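Local coordinates for protein extracellular ligand-binding receptor (Sphaerobacter thermophilus, PDB 4ZPJ) that probably serves as the substrate-binding component of an ABC transporter in the leucine-binding protein family and binds zinc ions in the crystal, at residues L308-N313 with L395-E400. Numbering follows the deposited sequence.
Sequences LYTAYN and LLCRVE
The flat amide of Asn313 meets Leu395 across the contact: ND2 lies 4.1 Å from Leu395 CD1, and the two side chains lie roughly perpendicular. At its polar ends this amide is held by Pro377 O, which takes a hydrogen bond from ND2, and by Arg414 NH2, which gives one to OD1. The ring of Tyr312 has Thr310 OG1 in plane at its edge. The guanidinium of Arg398 has Glu400 OE2 at its edge, in a salt bridge of 3.2 Å from NH2; this pair lies within the strand and plays no part in the contact. No hydrogen bond crosses between the segments, which meet by van der Waals packing, mostly around Leu395 CD1. This methyl reaches the loop backbone, 3.8 Å from Tyr309 CA. Thr310 CG2 touches Cys397 SG at 3.8 Å. The CB of Thr310 points toward the strand, and chi1 of 169° puts OG1 opposite the backbone N, with the methyl turned to Cys397. OG1 accepts from Tyr312 N at 3.2 Å, an ST turn within the type I turn Thr310 to Asn313, and is also hydrogen-bonded to Asn409 O. A glycine in place of Thr310 would probably leave Cys397 SG without its methyl neighbour, and Tyr312 N and Asn409 O without this hydroxyl partner. The loop follows strand 304-307, which pairs antiparallel with strand 390-401, and leads into helix 316-328; strand 407-418 flanks the turn through Val411.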
ATOM      1  N   LEU A 308       1.915   6.512  -0.545  1.00 30.60           N
ATOM      2  CA  LEU A 308       3.127   5.761  -0.285  1.00 33.73           C
ATOM      3  C   LEU A 308       4.219   6.152  -1.309  1.00 33.37           C
ATOM      4  O   LEU A 308       5.400   6.129  -1.016  1.00 35.35           O
ATOM      5  CB  LEU A 308       2.785   4.280  -0.370  1.00 36.08           C
ATOM      6  CG  LEU A 308       3.335   3.232   0.581  1.00 40.41           C
ATOM      7  CD1 LEU A 308       3.084   3.465   2.055  1.00 40.27           C
ATOM      8  CD2 LEU A 308       2.718   1.907   0.136  1.00 46.51           C
ATOM      9  N   TYR A 309       3.816   6.495  -2.526  1.00 32.05           N
ATOM     10  CA  TYR A 309       4.780   6.643  -3.619  1.00 32.59           C
ATOM     11  C   TYR A 309       4.126   7.293  -4.804  1.00 32.33           C
ATOM     12  O   TYR A 309       2.966   7.023  -5.086  1.00 35.83           O
ATOM     13  CB  TYR A 309       5.393   5.293  -4.092  1.00 31.96           C
ATOM     14  CG  TYR A 309       6.477   5.524  -5.159  1.00 31.12           C
ATOM     15  CD1 TYR A 309       7.634   6.209  -4.867  1.00 33.94           C
ATOM     16  CD2 TYR A 309       6.292   5.132  -6.449  1.00 32.24           C
ATOM     17  CE1 TYR A 309       8.577   6.501  -5.847  1.00 33.28           C
ATOM     18  CE2 TYR A 309       7.221   5.409  -7.430  1.00 32.54           C
ATOM     19  CZ  TYR A 309       8.347   6.100  -7.140  1.00 33.65           C
ATOM     20  OH  TYR A 309       9.287   6.358  -8.157  1.00 38.16           O
ATOM     21  N   THR A 310       4.897   8.125  -5.505  1.00 31.88           N
ATOM     22  CA  THR A 310       4.555   8.598  -6.834  1.00 32.26           C
ATOM     23  C   THR A 310       5.851   8.611  -7.618  1.00 33.32           C
ATOM     24  O   THR A 310       6.875   8.991  -7.072  1.00 33.62           O
ATOM     25  CB  THR A 310       4.010  10.047  -6.794  1.00 32.85           C
ATOM     26  OG1 THR A 310       3.930  10.586  -8.097  1.00 31.82           O
ATOM     27  CG2 THR A 310       4.915  11.002  -5.885  1.00 32.44           C
ATOM     28  N   ALA A 311       5.762   8.219  -8.904  1.00 33.38           N
ATOM     29  CA  ALA A 311       6.814   8.277  -9.871  1.00 33.49           C
ATOM     30  C   ALA A 311       7.411   9.683 -10.124  1.00 35.95           C
ATOM     31  O   ALA A 311       8.550   9.827 -10.664  1.00 37.76           O
ATOM     32  CB  ALA A 311       6.319   7.637 -11.145  1.00 33.08           C
ATOM     33  N   TYR A 312       6.700  10.722  -9.696  1.00 35.48           N
ATOM     34  CA  TYR A 312       7.223  12.102  -9.826  1.00 37.10           C
ATOM     35  C   TYR A 312       7.996  12.580  -8.611  1.00 38.89           C
ATOM     36  O   TYR A 312       8.253  13.777  -8.488  1.00 38.47           O
ATOM     37  CB  TYR A 312       6.098  13.090 -10.195  1.00 38.66           C
ATOM     38  CG  TYR A 312       5.529  12.729 -11.574  1.00 41.79           C
ATOM     39  CD1 TYR A 312       6.100  13.231 -12.781  1.00 42.18           C
ATOM     40  CD2 TYR A 312       4.556  11.762 -11.679  1.00 40.99           C
ATOM     41  CE1 TYR A 312       5.614  12.815 -14.023  1.00 42.79           C
ATOM     42  CE2 TYR A 312       4.061  11.350 -12.909  1.00 43.46           C
ATOM     43  CZ  TYR A 312       4.600  11.864 -14.076  1.00 43.03           C
ATOM     44  OH  TYR A 312       4.071  11.391 -15.243  1.00 44.72           O
ATOM     45  N   ASN A 313       8.399  11.666  -7.723  1.00 36.19           N
ATOM     46  CA  ASN A 313       9.115  12.091  -6.549  1.00 36.37           C
ATOM     47  C   ASN A 313      10.481  12.590  -7.025  1.00 40.07           C
ATOM     48  O   ASN A 313      11.076  11.993  -7.930  1.00 36.47           O
ATOM     49  CB  ASN A 313       9.230  10.953  -5.554  1.00 34.92           C
ATOM     50  CG  ASN A 313       9.691  11.396  -4.192  1.00 33.13           C
ATOM     51  OD1 ASN A 313       9.579  12.561  -3.825  1.00 34.26           O
ATOM     52  ND2 ASN A 313      10.243  10.467  -3.440  1.00 33.28           N
ATOM     53  N   LEU A 395       4.253  10.535   1.385  1.00 30.69           N
ATOM     54  CA  LEU A 395       4.279  11.660   0.470  1.00 32.04           C
ATOM     55  C   LEU A 395       2.926  12.264   0.425  1.00 32.96           C
ATOM     56  O   LEU A 395       1.952  11.562   0.213  1.00 36.22           O
ATOM     57  CB  LEU A 395       4.703  11.249  -0.945  1.00 32.46           C
ATOM     58  CG  LEU A 395       6.060  10.501  -0.912  1.00 34.29           C
ATOM     59  CD1 LEU A 395       6.391   9.774  -2.202  1.00 35.08           C
ATOM     60  CD2 LEU A 395       7.255  11.298  -0.478  1.00 32.96           C
ATOM     61  N   LEU A 396       2.844  13.559   0.695  1.00 35.53           N
ATOM     62  CA  LEU A 396       1.632  14.300   0.428  1.00 38.27           C
ATOM     63  C   LEU A 396       1.688  14.881  -0.976  1.00 37.61           C
ATOM     64  O   LEU A 396       2.564  15.679  -1.272  1.00 35.89           O
ATOM     65  CB  LEU A 396       1.469  15.469   1.367  1.00 43.13           C
ATOM     66  CG  LEU A 396       0.702  15.306   2.654  1.00 53.01           C
ATOM     67  CD1 LEU A 396       0.429  16.721   3.078  1.00 58.95           C
ATOM     68  CD2 LEU A 396      -0.622  14.563   2.564  1.00 51.17           C
ATOM     69  N   CYS A 397       0.689  14.563  -1.778  1.00 36.56           N
ATOM     70  CA  CYS A 397       0.702  14.895  -3.160  1.00 37.50           C
ATOM     71  C   CYS A 397      -0.543  15.643  -3.640  1.00 38.41           C
ATOM     72  O   CYS A 397      -1.590  15.678  -2.977  1.00 38.14           O
ATOM     73  CB  CYS A 397       0.807  13.628  -3.941  1.00 37.73           C
ATOM     74  SG  CYS A 397       2.389  12.816  -3.744  1.00 38.96           S
ATOM     75  N   ARG A 398      -0.402  16.235  -4.806  1.00 35.28           N
ATOM     76  CA  ARG A 398      -1.501  16.857  -5.480  1.00 37.85           C
ATOM     77  C   ARG A 398      -1.456  16.425  -6.919  1.00 37.06           C
ATOM     78  O   ARG A 398      -0.343  16.367  -7.525  1.00 33.76           O
ATOM     79  CB  ARG A 398      -1.366  18.363  -5.420  1.00 41.73           C
ATOM     80  CG  ARG A 398      -2.599  19.040  -5.985  1.00 47.23           C
ATOM     81  CD  ARG A 398      -2.558  20.540  -5.700  1.00 49.76           C
ATOM     82  NE  ARG A 398      -1.343  21.151  -6.225  1.00 53.18           N
ATOM     83  CZ  ARG A 398      -0.974  22.410  -5.994  1.00 56.30           C
ATOM     84  NH1 ARG A 398      -1.748  23.177  -5.250  1.00 55.68           N
ATOM     85  NH2 ARG A 398       0.170  22.896  -6.520  1.00 55.08           N
ATOM     86  N   VAL A 399      -2.646  16.129  -7.468  1.00 32.92           N
ATOM     87  CA  VAL A 399      -2.779  15.810  -8.876  1.00 32.06           C
ATOM     88  C   VAL A 399      -2.660  17.039  -9.707  1.00 33.18           C
ATOM     89  O   VAL A 399      -3.420  17.995  -9.532  1.00 37.37           O
ATOM     90  CB  VAL A 399      -4.143  15.204  -9.197  1.00 33.49           C
ATOM     91  CG1 VAL A 399      -4.238  14.924 -10.686  1.00 32.92           C
ATOM     92  CG2 VAL A 399      -4.342  13.928  -8.375  1.00 33.06           C
ATOM     93  N   GLU A 400      -1.759  16.992 -10.665  1.00 33.89           N
ATOM     94  CA  GLU A 400      -1.535  18.094 -11.595  1.00 37.45           C
ATOM     95  C   GLU A 400      -1.519  17.538 -12.992  1.00 36.99           C
ATOM     96  O   GLU A 400      -1.507  16.317 -13.199  1.00 35.28           O
ATOM     97  CB  GLU A 400      -0.250  18.828 -11.297  1.00 38.61           C
ATOM     98  CG  GLU A 400      -0.223  19.322  -9.865  1.00 41.36           C
ATOM     99  CD  GLU A 400       0.971  20.213  -9.605  1.00 46.36           C
ATOM    100  OE1 GLU A 400       1.712  20.515 -10.581  1.00 49.32           O
ATOM    101  OE2 GLU A 400       1.158  20.591  -8.429  1.00 49.72           O
TER